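Local coordinates for protein IRMA (Escherichia coli CFT073, PDB 5EK5) that is a secreted, virulence-associated protein of fibronectin-like fold that probably mimics interleukin receptors, its exact function being unsettled, at residues R7-R12 with L108-P113; N13-W18 with A25-L30; P41-L46 with T58-T63. All coordinates share one frame; numbering follows the deposited sequence.

Interaction 1: R7-R12 with L108-P113. With EDO (1,2-ethanediol), chain F.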
loop_
_atom_site.group_PDB
_atom_site.type_symbol
_atom_site.label_atom_id
_atom_site.label_comp_id
_atom_site.label_asym_id
_atom_site.label_seq_id
_atom_site.Cartn_x
_atom_site.Cartn_y
_atom_site.Cartn_z
ATOM N N ARG B 7 -11.981 9.120 -14.206
ATOM C CA ARG B 7 -12.175 8.659 -12.836
ATOM C C ARG B 7 -10.839 8.190 -12.305
ATOM O O ARG B 7 -9.857 8.194 -13.034
ATOM C CB ARG B 7 -13.217 7.529 -12.770
ATOM C CG ARG B 7 -14.665 7.957 -12.988
ATOM C CD ARG B 7 -15.577 6.760 -13.304
ATOM N NE ARG B 7 -15.295 6.265 -14.655
ATOM C CZ ARG B 7 -15.830 5.184 -15.219
ATOM N NH1 ARG B 7 -16.729 4.455 -14.576
ATOM N NH2 ARG B 7 -15.469 4.835 -16.448
ATOM N N TYR B 8 -10.801 7.783 -11.042
ATOM C CA TYR B 8 -9.546 7.398 -10.409
ATOM C C TYR B 8 -9.653 6.005 -9.798
ATOM O O TYR B 8 -10.603 5.703 -9.072
ATOM C CB TYR B 8 -9.172 8.421 -9.333
ATOM C CG TYR B 8 -7.936 8.102 -8.515
ATOM C CD1 TYR B 8 -6.662 8.351 -9.006
ATOM C CD2 TYR B 8 -8.053 7.554 -7.245
ATOM C CE1 TYR B 8 -5.535 8.073 -8.242
ATOM C CE2 TYR B 8 -6.938 7.264 -6.481
ATOM C CZ TYR B 8 -5.683 7.523 -6.982
ATOM O OH TYR B 8 -4.581 7.233 -6.209
ATOM N N ILE B 9 -8.680 5.154 -10.116
ATOM C CA ILE B 9 -8.497 3.889 -9.416
ATOM C C ILE B 9 -7.035 3.692 -9.057
ATOM O O ILE B 9 -6.200 3.443 -9.927
ATOM C CB ILE B 9 -8.940 2.676 -10.261
ATOM C CG1 ILE B 9 -10.404 2.800 -10.670
ATOM C CG2 ILE B 9 -8.715 1.377 -9.495
ATOM C CD1 ILE B 9 -10.824 1.780 -11.699
ATOM N N SER B 10 -6.729 3.780 -7.770
ATOM C CA SER B 10 -5.434 3.351 -7.293
ATOM C C SER B 10 -5.504 1.838 -7.186
ATOM O O SER B 10 -6.542 1.279 -6.831
ATOM C CB SER B 10 -5.091 3.992 -5.951
ATOM O OG SER B 10 -5.840 3.396 -4.908
ATOM N N ILE B 11 -4.404 1.171 -7.500
ATOM C CA ILE B 11 -4.391 -0.278 -7.471
ATOM C C ILE B 11 -3.041 -0.754 -6.963
ATOM O O ILE B 11 -1.988 -0.268 -7.381
ATOM C CB ILE B 11 -4.710 -0.877 -8.865
ATOM C CG1 ILE B 11 -4.718 -2.407 -8.811
ATOM C CG2 ILE B 11 -3.738 -0.365 -9.920
ATOM C CD1 ILE B 11 -5.310 -3.056 -10.043
ATOM N N ARG B 12 -3.088 -1.682 -6.017
ATOM C CA ARG B 12 -1.883 -2.224 -5.421
ATOM C C ARG B 12 -2.099 -3.660 -4.982
ATOM O O ARG B 12 -3.224 -4.071 -4.700
ATOM C CB ARG B 12 -1.443 -1.356 -4.237
ATOM C CG ARG B 12 -2.413 -1.347 -3.061
ATOM C CD ARG B 12 -1.969 -0.351 -1.993
ATOM N NE ARG B 12 -2.822 -0.383 -0.808
ATOM C CZ ARG B 12 -2.574 -1.107 0.277
ATOM N NH1 ARG B 12 -1.492 -1.871 0.338
ATOM N NH2 ARG B 12 -3.411 -1.068 1.305
ATOM N N LEU B 108 -6.615 3.183 -19.637
ATOM C CA LEU B 108 -5.625 2.727 -18.669
ATOM C C LEU B 108 -5.080 3.882 -17.829
ATOM O O LEU B 108 -4.460 3.661 -16.788
ATOM C CB LEU B 108 -4.479 2.006 -19.381
ATOM C CG LEU B 108 -4.856 0.758 -20.186
ATOM C CD1 LEU B 108 -3.621 -0.059 -20.529
ATOM C CD2 LEU B 108 -5.875 -0.093 -19.439
ATOM N N SER B 109 -5.314 5.110 -18.283
ATOM C CA SER B 109 -4.856 6.299 -17.566
ATOM C C SER B 109 -5.574 6.473 -16.231
ATOM O O SER B 109 -5.085 7.167 -15.337
ATOM C CB SER B 109 -5.047 7.547 -18.430
ATOM O OG SER B 109 -6.390 7.666 -18.867
ATOM N N VAL B 110 -6.734 5.838 -16.104
ATOM C CA VAL B 110 -7.520 5.878 -14.877
ATOM C C VAL B 110 -6.743 5.288 -13.699
ATOM O O VAL B 110 -6.850 5.761 -12.564
ATOM C CB VAL B 110 -8.854 5.110 -15.055
ATOM C CG1 VAL B 110 -9.519 4.836 -13.712
ATOM C CG2 VAL B 110 -9.790 5.881 -15.963
ATOM N N PHE B 111 -5.929 4.276 -13.984
ATOM C CA PHE B 111 -5.205 3.558 -12.939
ATOM C C PHE B 111 -4.059 4.351 -12.322
ATOM O O PHE B 111 -3.324 5.058 -13.011
ATOM C CB PHE B 111 -4.667 2.233 -13.483
ATOM C CG PHE B 111 -5.728 1.198 -13.705
ATOM C CD1 PHE B 111 -6.337 0.574 -12.628
ATOM C CD2 PHE B 111 -6.112 0.839 -14.987
ATOM C CE1 PHE B 111 -7.317 -0.382 -12.825
ATOM C CE2 PHE B 111 -7.090 -0.118 -15.192
ATOM C CZ PHE B 111 -7.693 -0.729 -14.111
ATOM N N ASP B 112 -3.922 4.217 -11.008
ATOM C CA ASP B 112 -2.793 4.774 -10.278
ATOM C C ASP B 112 -2.058 3.620 -9.598
ATOM O O ASP B 112 -2.251 3.372 -8.409
ATOM C CB ASP B 112 -3.278 5.795 -9.251
ATOM C CG ASP B 112 -2.147 6.549 -8.591
ATOM O OD1 ASP B 112 -1.030 6.537 -9.138
ATOM O OD2 ASP B 112 -2.372 7.151 -7.519
ATOM N N PRO B 113 -1.203 2.916 -10.354
ATOM C CA PRO B 113 -0.581 1.662 -9.917
ATOM C C PRO B 113 0.545 1.846 -8.904
ATOM O O PRO B 113 1.187 2.888 -8.888
ATOM C CB PRO B 113 -0.026 1.091 -11.220
ATOM C CG PRO B 113 0.340 2.301 -11.999
ATOM C CD PRO B 113 -0.724 3.325 -11.687
HETATM C C1 EDO F . 1.807 5.808 -9.844
HETATM O O1 EDO F . 2.622 5.029 -10.677
HETATM C C2 EDO F . 2.362 5.771 -8.422
HETATM O O2 EDO F . 1.313 5.454 -7.551
#

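Interaction 2: N13-W18 with A25-L30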
loop_
_atom_site.group_PDB
_atom_site.type_symbol
_atom_site.label_atom_id
_atom_site.label_comp_id
_atom_site.label_asym_id
_atom_site.label_seq_id
_atom_site.Cartn_x
_atom_site.Cartn_y
_atom_site.Cartn_z
ATOM N N ASN B 13 -1.011 -4.414 -4.925
ATOM C CA ASN B 13 -1.054 -5.790 -4.469
ATOM C C ASN B 13 -0.927 -5.836 -2.952
ATOM O O ASN B 13 0.019 -5.285 -2.385
ATOM C CB ASN B 13 0.056 -6.601 -5.132
ATOM C CG ASN B 13 0.241 -7.958 -4.502
ATOM O OD1 ASN B 13 1.328 -8.290 -4.029
ATOM N ND2 ASN B 13 -0.816 -8.759 -4.500
ATOM N N THR B 14 -1.886 -6.482 -2.297
ATOM C CA THR B 14 -1.976 -6.440 -0.840
ATOM C C THR B 14 -1.663 -7.772 -0.165
ATOM O O THR B 14 -1.410 -7.811 1.040
ATOM C CB THR B 14 -3.374 -5.993 -0.385
ATOM O OG1 THR B 14 -4.364 -6.833 -0.993
ATOM C CG2 THR B 14 -3.619 -4.540 -0.756
ATOM N N ASP B 15 -1.636 -8.850 -0.945
ATOM C CA ASP B 15 -1.365 -10.169 -0.389
ATOM C C ASP B 15 -1.181 -11.231 -1.460
ATOM O O ASP B 15 -1.535 -11.040 -2.622
ATOM C CB ASP B 15 -2.518 -10.593 0.535
ATOM C CG ASP B 15 -2.108 -11.655 1.544
ATOM O OD1 ASP B 15 -0.973 -12.173 1.451
ATOM O OD2 ASP B 15 -2.935 -11.983 2.424
ATOM N N THR B 16 -0.614 -12.356 -1.042
ATOM C CA THR B 16 -0.465 -13.527 -1.888
ATOM C C THR B 16 -0.989 -14.713 -1.104
ATOM O O THR B 16 -0.525 -14.981 0.003
ATOM C CB THR B 16 1.001 -13.773 -2.299
ATOM O OG1 THR B 16 1.418 -12.769 -3.232
ATOM C CG2 THR B 16 1.153 -15.144 -2.941
ATOM N N ILE B 17 -1.952 -15.429 -1.669
ATOM C CA ILE B 17 -2.562 -16.531 -0.945
ATOM C C ILE B 17 -2.232 -17.854 -1.616
ATOM O O ILE B 17 -2.527 -18.052 -2.794
ATOM C CB ILE B 17 -4.091 -16.374 -0.848
ATOM C CG1 ILE B 17 -4.453 -15.053 -0.169
ATOM C CG2 ILE B 17 -4.701 -17.548 -0.097
ATOM C CD1 ILE B 17 -5.839 -14.555 -0.514
ATOM N N TRP B 18 -1.605 -18.749 -0.862
ATOM C CA TRP B 18 -1.254 -20.063 -1.379
ATOM C C TRP B 18 -2.452 -20.989 -1.262
ATOM O O TRP B 18 -2.997 -21.182 -0.178
ATOM C CB TRP B 18 -0.042 -20.647 -0.647
ATOM C CG TRP B 18 1.248 -19.957 -0.971
ATOM C CD1 TRP B 18 2.089 -20.239 -2.014
ATOM C CD2 TRP B 18 1.870 -18.879 -0.255
ATOM N NE1 TRP B 18 3.178 -19.404 -1.992
ATOM C CE2 TRP B 18 3.062 -18.557 -0.910
ATOM C CE3 TRP B 18 1.508 -18.156 0.895
ATOM C CZ2 TRP B 18 3.917 -17.545 -0.477
ATOM C CZ3 TRP B 18 2.358 -17.148 1.327
ATOM C CH2 TRP B 18 3.544 -16.853 0.645
ATOM N N ALA B 25 -2.840 -16.988 -5.365
ATOM C CA ALA B 25 -3.854 -15.971 -5.579
ATOM C C ALA B 25 -3.302 -14.624 -5.149
ATOM O O ALA B 25 -3.096 -14.380 -3.959
ATOM C CB ALA B 25 -5.125 -16.306 -4.814
ATOM N N TYR B 26 -3.041 -13.758 -6.117
ATOM C CA TYR B 26 -2.563 -12.420 -5.805
ATOM C C TYR B 26 -3.740 -11.477 -5.615
ATOM O O TYR B 26 -4.548 -11.279 -6.522
ATOM C CB TYR B 26 -1.621 -11.914 -6.898
ATOM C CG TYR B 26 -0.481 -12.870 -7.178
ATOM C CD1 TYR B 26 0.663 -12.870 -6.390
ATOM C CD2 TYR B 26 -0.553 -13.777 -8.229
ATOM C CE1 TYR B 26 1.704 -13.742 -6.638
ATOM C CE2 TYR B 26 0.484 -14.656 -8.484
ATOM C CZ TYR B 26 1.611 -14.633 -7.686
ATOM O OH TYR B 26 2.645 -15.503 -7.934
ATOM N N GLN B 27 -3.826 -10.900 -4.423
ATOM C CA GLN B 27 -4.940 -10.037 -4.067
ATOM C C GLN B 27 -4.618 -8.584 -4.380
ATOM O O GLN B 27 -3.576 -8.064 -3.968
ATOM C CB GLN B 27 -5.273 -10.195 -2.583
ATOM C CG GLN B 27 -6.439 -9.347 -2.095
ATOM C CD GLN B 27 -6.750 -9.598 -0.634
ATOM O OE1 GLN B 27 -6.194 -10.507 -0.020
ATOM N NE2 GLN B 27 -7.640 -8.791 -0.068
ATOM N N PHE B 28 -5.517 -7.930 -5.106
ATOM C CA PHE B 28 -5.329 -6.525 -5.416
ATOM C C PHE B 28 -6.466 -5.719 -4.804
ATOM O O PHE B 28 -7.643 -6.079 -4.915
ATOM C CB PHE B 28 -5.261 -6.304 -6.928
ATOM C CG PHE B 28 -4.061 -6.938 -7.580
ATOM C CD1 PHE B 28 -4.069 -8.276 -7.930
ATOM C CD2 PHE B 28 -2.919 -6.191 -7.831
ATOM C CE1 PHE B 28 -2.965 -8.859 -8.524
ATOM C CE2 PHE B 28 -1.813 -6.769 -8.426
ATOM C CZ PHE B 28 -1.837 -8.105 -8.771
ATOM N N ARG B 29 -6.107 -4.625 -4.146
ATOM C CA ARG B 29 -7.098 -3.677 -3.665
ATOM C C ARG B 29 -7.232 -2.518 -4.641
ATOM O O ARG B 29 -6.234 -1.901 -5.030
ATOM C CB ARG B 29 -6.751 -3.162 -2.276
ATOM C CG ARG B 29 -7.797 -2.205 -1.719
ATOM C CD ARG B 29 -7.411 -1.747 -0.338
ATOM N NE ARG B 29 -7.402 -2.862 0.604
ATOM C CZ ARG B 29 -7.010 -2.771 1.873
ATOM N NH1 ARG B 29 -6.592 -1.613 2.362
ATOM N NH2 ARG B 29 -7.039 -3.839 2.657
ATOM N N LEU B 30 -8.466 -2.233 -5.041
ATOM C CA LEU B 30 -8.726 -1.100 -5.915
ATOM C C LEU B 30 -9.451 -0.040 -5.103
ATOM O O LEU B 30 -10.349 -0.350 -4.332
ATOM C CB LEU B 30 -9.553 -1.518 -7.136
ATOM C CG LEU B 30 -8.849 -2.225 -8.302
ATOM C CD1 LEU B 30 -8.344 -3.598 -7.883
ATOM C CD2 LEU B 30 -9.760 -2.344 -9.515
#

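Interaction 3: P41-L46 with T58-T63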
loop_
_atom_site.group_PDB
_atom_site.type_symbol
_atom_site.label_atom_id
_atom_site.label_comp_id
_atom_site.label_asym_id
_atom_site.label_seq_id
_atom_site.Cartn_x
_atom_site.Cartn_y
_atom_site.Cartn_z
ATOM N N PRO B 41 -18.626 -3.545 -12.858
ATOM C CA PRO B 41 -17.718 -4.698 -12.907
ATOM C C PRO B 41 -16.577 -4.510 -13.910
ATOM O O PRO B 41 -16.828 -4.178 -15.067
ATOM C CB PRO B 41 -18.636 -5.846 -13.332
ATOM C CG PRO B 41 -19.979 -5.454 -12.816
ATOM C CD PRO B 41 -20.043 -3.953 -12.858
ATOM N N LEU B 42 -15.340 -4.717 -13.464
ATOM C CA LEU B 42 -14.176 -4.559 -14.333
ATOM C C LEU B 42 -13.529 -5.876 -14.740
ATOM O O LEU B 42 -13.492 -6.831 -13.965
ATOM C CB LEU B 42 -13.126 -3.669 -13.663
ATOM C CG LEU B 42 -13.560 -2.247 -13.306
ATOM C CD1 LEU B 42 -12.434 -1.505 -12.608
ATOM C CD2 LEU B 42 -13.988 -1.507 -14.558
ATOM N N THR B 43 -13.009 -5.915 -15.963
ATOM C CA THR B 43 -12.189 -7.035 -16.409
ATOM C C THR B 43 -10.785 -6.553 -16.747
ATOM O O THR B 43 -10.594 -5.804 -17.706
ATOM C CB THR B 43 -12.788 -7.731 -17.641
ATOM O OG1 THR B 43 -14.064 -8.286 -17.302
ATOM C CG2 THR B 43 -11.871 -8.843 -18.121
ATOM N N ILE B 44 -9.803 -6.989 -15.967
ATOM C CA ILE B 44 -8.446 -6.487 -16.129
ATOM C C ILE B 44 -7.481 -7.589 -16.552
ATOM O O ILE B 44 -7.398 -8.634 -15.910
ATOM C CB ILE B 44 -7.944 -5.835 -14.828
ATOM C CG1 ILE B 44 -8.946 -4.779 -14.350
ATOM C CG2 ILE B 44 -6.567 -5.230 -15.033
ATOM C CD1 ILE B 44 -8.594 -4.144 -13.025
ATOM N N THR B 45 -6.763 -7.349 -17.646
ATOM C CA THR B 45 -5.786 -8.304 -18.157
ATOM C C THR B 45 -4.359 -7.909 -17.781
ATOM O O THR B 45 -3.896 -6.823 -18.135
ATOM C CB THR B 45 -5.887 -8.441 -19.684
ATOM O OG1 THR B 45 -7.223 -8.822 -20.041
ATOM C CG2 THR B 45 -4.919 -9.493 -20.182
ATOM N N LEU B 46 -3.665 -8.797 -17.077
ATOM C CA LEU B 46 -2.322 -8.508 -16.579
ATOM C C LEU B 46 -1.263 -9.466 -17.122
ATOM O O LEU B 46 -1.481 -10.677 -17.175
ATOM C CB LEU B 46 -2.304 -8.550 -15.049
ATOM C CG LEU B 46 -3.168 -7.529 -14.307
ATOM C CD1 LEU B 46 -4.571 -8.081 -14.075
ATOM C CD2 LEU B 46 -2.521 -7.130 -12.995
ATOM N N THR B 58 -0.084 -14.527 -19.066
ATOM C CA THR B 58 -1.027 -13.421 -19.135
ATOM C C THR B 58 -2.388 -13.903 -18.648
ATOM O O THR B 58 -2.938 -14.876 -19.165
ATOM C CB THR B 58 -1.141 -12.853 -20.554
ATOM O OG1 THR B 58 0.125 -12.315 -20.951
ATOM C CG2 THR B 58 -2.183 -11.753 -20.601
ATOM N N ARG B 59 -2.926 -13.219 -17.645
ATOM C CA ARG B 59 -4.157 -13.655 -17.001
ATOM C C ARG B 59 -5.128 -12.493 -16.832
ATOM O O ARG B 59 -4.736 -11.325 -16.873
ATOM C CB ARG B 59 -3.852 -14.299 -15.647
ATOM C CG ARG B 59 -3.010 -15.562 -15.728
ATOM C CD ARG B 59 -3.850 -16.749 -16.161
ATOM N NE ARG B 59 -3.065 -17.974 -16.275
ATOM C CZ ARG B 59 -2.503 -18.404 -17.402
ATOM N NH1 ARG B 59 -2.632 -17.704 -18.522
ATOM N NH2 ARG B 59 -1.810 -19.536 -17.410
ATOM N N LYS B 60 -6.402 -12.821 -16.654
ATOM C CA LYS B 60 -7.428 -11.807 -16.467
ATOM C C LYS B 60 -7.939 -11.779 -15.033
ATOM O O LYS B 60 -7.987 -12.804 -14.356
ATOM C CB LYS B 60 -8.588 -12.038 -17.438
ATOM C CG LYS B 60 -8.243 -11.700 -18.879
ATOM C CD LYS B 60 -9.439 -11.864 -19.800
ATOM C CE LYS B 60 -9.036 -11.675 -21.254
ATOM N NZ LYS B 60 -10.202 -11.757 -22.177
ATOM N N MET B 61 -8.318 -10.589 -14.582
ATOM C CA MET B 61 -8.817 -10.392 -13.229
ATOM C C MET B 61 -10.167 -9.673 -13.253
ATOM O O MET B 61 -10.336 -8.690 -13.970
ATOM C CB MET B 61 -7.791 -9.606 -12.410
ATOM C CG MET B 61 -8.161 -9.370 -10.963
ATOM S SD MET B 61 -6.807 -8.597 -10.054
ATOM C CE MET B 61 -6.786 -6.956 -10.775
ATOM N N GLU B 62 -11.123 -10.175 -12.474
ATOM C CA GLU B 62 -12.463 -9.590 -12.422
ATOM C C GLU B 62 -12.757 -8.919 -11.086
ATOM O O GLU B 62 -12.406 -9.437 -10.024
ATOM C CB GLU B 62 -13.520 -10.668 -12.693
ATOM C CG GLU B 62 -13.368 -11.360 -14.039
ATOM C CD GLU B 62 -14.021 -10.587 -15.169
ATOM O OE1 GLU B 62 -13.889 -9.347 -15.198
ATOM O OE2 GLU B 62 -14.655 -11.221 -16.040
ATOM N N THR B 63 -13.412 -7.763 -11.148
ATOM C CA THR B 63 -13.775 -7.039 -9.936
ATOM C C THR B 63 -15.279 -6.804 -9.877
ATOM O O THR B 63 -15.941 -6.754 -10.908
ATOM C CB THR B 63 -13.074 -5.665 -9.848
ATOM O OG1 THR B 63 -13.717 -4.730 -10.722
ATOM C CG2 THR B 63 -11.599 -5.769 -10.209
#

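Interaction 1: R7-R12 with L108-P113
Tyr8 and Asp112 each extend their side chains away from their own backbone nitrogens (chi1 176° and -172°), which lays the phenol against the carboxylate on one face of the sheet. Tyr8 OH donates to Asp112 OD2 over 2.6 Å and meets the anti lone pair of that oxygen, which sits in the ring plane at the ring's edge; the carboxylate plane is turned 56° from the ring. The other oxygen, OD1, looks toward an ethanediol molecule, probably from the crystallisation liquor, whose O2 also lies 2.9 Å from Pro113 O. Beneath these polar groups the backbones run parallel. Ile9 bonds the two residues flanking its partner Phe111: its N gives to Val110 O at 3.1 Å, and its O takes Asp112 N. Ile11 N then continues the pairing to Asp112 O at 3.2 Å. Ile9, Ile11, Phe111 and Pro113 turn to the other face. There Ile11 CG2 touches Phe111 CD1 at 3.9 Å, and Ile9 CG2 lies beside the same ring atom at 4.0 Å; the ring goes on to meet Ile44 and Ile92 of the facing sheet. Arg7, at the start, is held by a salt bridge to Glu97. This is a parallel pairing of the first strand with a short late one, at one margin of a mixed sheet in a fibronectin-like beta sandwich.

Interaction 2: N13-W18 with A25-L30
Backbone bonds join Asp15 and Ile17 to Gln27 and Ala25 in antiparallel fashion. Ile17 and Ala25 form a hydrogen-bonded pair, with Ile17 N to Ala25 O and Ala25 N to Ile17 O both 2.8 Å long. Gln27 N reaches Asp15 O, and Thr14 N makes a nearly straight bond (170°) to Gln27 O.

Side-chain bonds gather around Asn13. With CG swung away from the backbone nitrogen (chi1 169°), its amide folds over the gap between the strands, on the side of Phe28 and Tyr26, and ND2 gives one bond to Gln27 O at 2.9 Å and another to Asp15 O at 3.0 Å. Each of these carbonyls therefore accepts from the amide and from a backbone N-H, which arrive from opposite faces of the carbonyl plane; Gln27 O has a weak third bond from Thr14 OG1. Asn13 OD1 is taken by Tyr116 OH and Leu119 N of the second subunit, so the side chain that spans the two strands also reaches the dimer partner; Thr16 OG1 bonds the same Tyr116 OH.

What the amide bridges is a beta bulge. Asn13 pairs with Phe28 but Asp15 with Gln27, leaving Thr14 as the extra residue in the hairpin of strands 9-19 and 23-31.

Packing divides between the faces. On one, Asn13 CB touches Phe28 CE2 at 3.8 Å, with ND2 over a face of that ring, and Thr16 lies side by side with Tyr26, Thr16 OG1 3.2 Å from Tyr26 CD1. On the other, Asp15 CB and Ile17 CD1 both approach OE1 of the extended Gln27 chain. Ile17 CB also rests near Ala25 CB. At the bulge Thr14 CG2 meets Arg29 CB at 3.7 Å, the two side chains crossing at about a right angle.

Interaction 3: P41-L46 with T58-T63
The Glu62 carboxylate is the flat group that reaches across to Thr43, lying alongside it with OE1 turned to Thr43 OG1. That hydrogen bond is modelled so short, and OE1 sits so near the acceptor Leu42 O, that the exact placing of the group is doubtful. The guanidinium of Arg59 instead stays on its own strand, NH1 giving to Thr58 O, which is tilted 21° out of the guanidinium plane.

Both belong to a beta hairpin, strands 42-49 and 55-63, that forms one side of the second sheet of the sandwich. Ile44 N meets Met61 O at 2.7 Å. Leu46 N gives to Arg59 O at 2.8 Å, and Arg59 N returns a bond to Leu46 O. Toward the other end Thr63 N gives to Leu42 O at 3.0 Å, while Thr63 OG1, set between its own N and carbonyl carbon (chi1 77°), accepts from Leu42 N at 3.2 Å.

On the face with Thr43, Thr45 OG1 lies 3.3 Å from CG of the extended Lys60 chain, and the methyls of Thr45 and Thr58 touch. On the face turned inward Leu46 CD1 packs on Met61 CB at 3.9 Å, and the bent end of Met61 brings its CE 4.0 Å from Ile44 CD1.

Overall arrangement
From the N terminus the chain enters strand 9-19, whose first half serves interaction 1 and whose second half serves interaction 2. The turn into strand 23-31 closes interaction 2, a short hairpin loop; a little later interaction 3 closes a second hairpin, in series with the first. Interaction 1 closes last, when residues 108-113 return to residues 7-12, so its long loop contains both hairpins. Interactions 1 and 2 share the mixed sheet and both touch the second subunit, whereas interaction 3 lies in the facing antiparallel sheet. The core joins the three: Phe28 and Leu30 meet Met61 and Thr63, and Ile9 packs on Leu42.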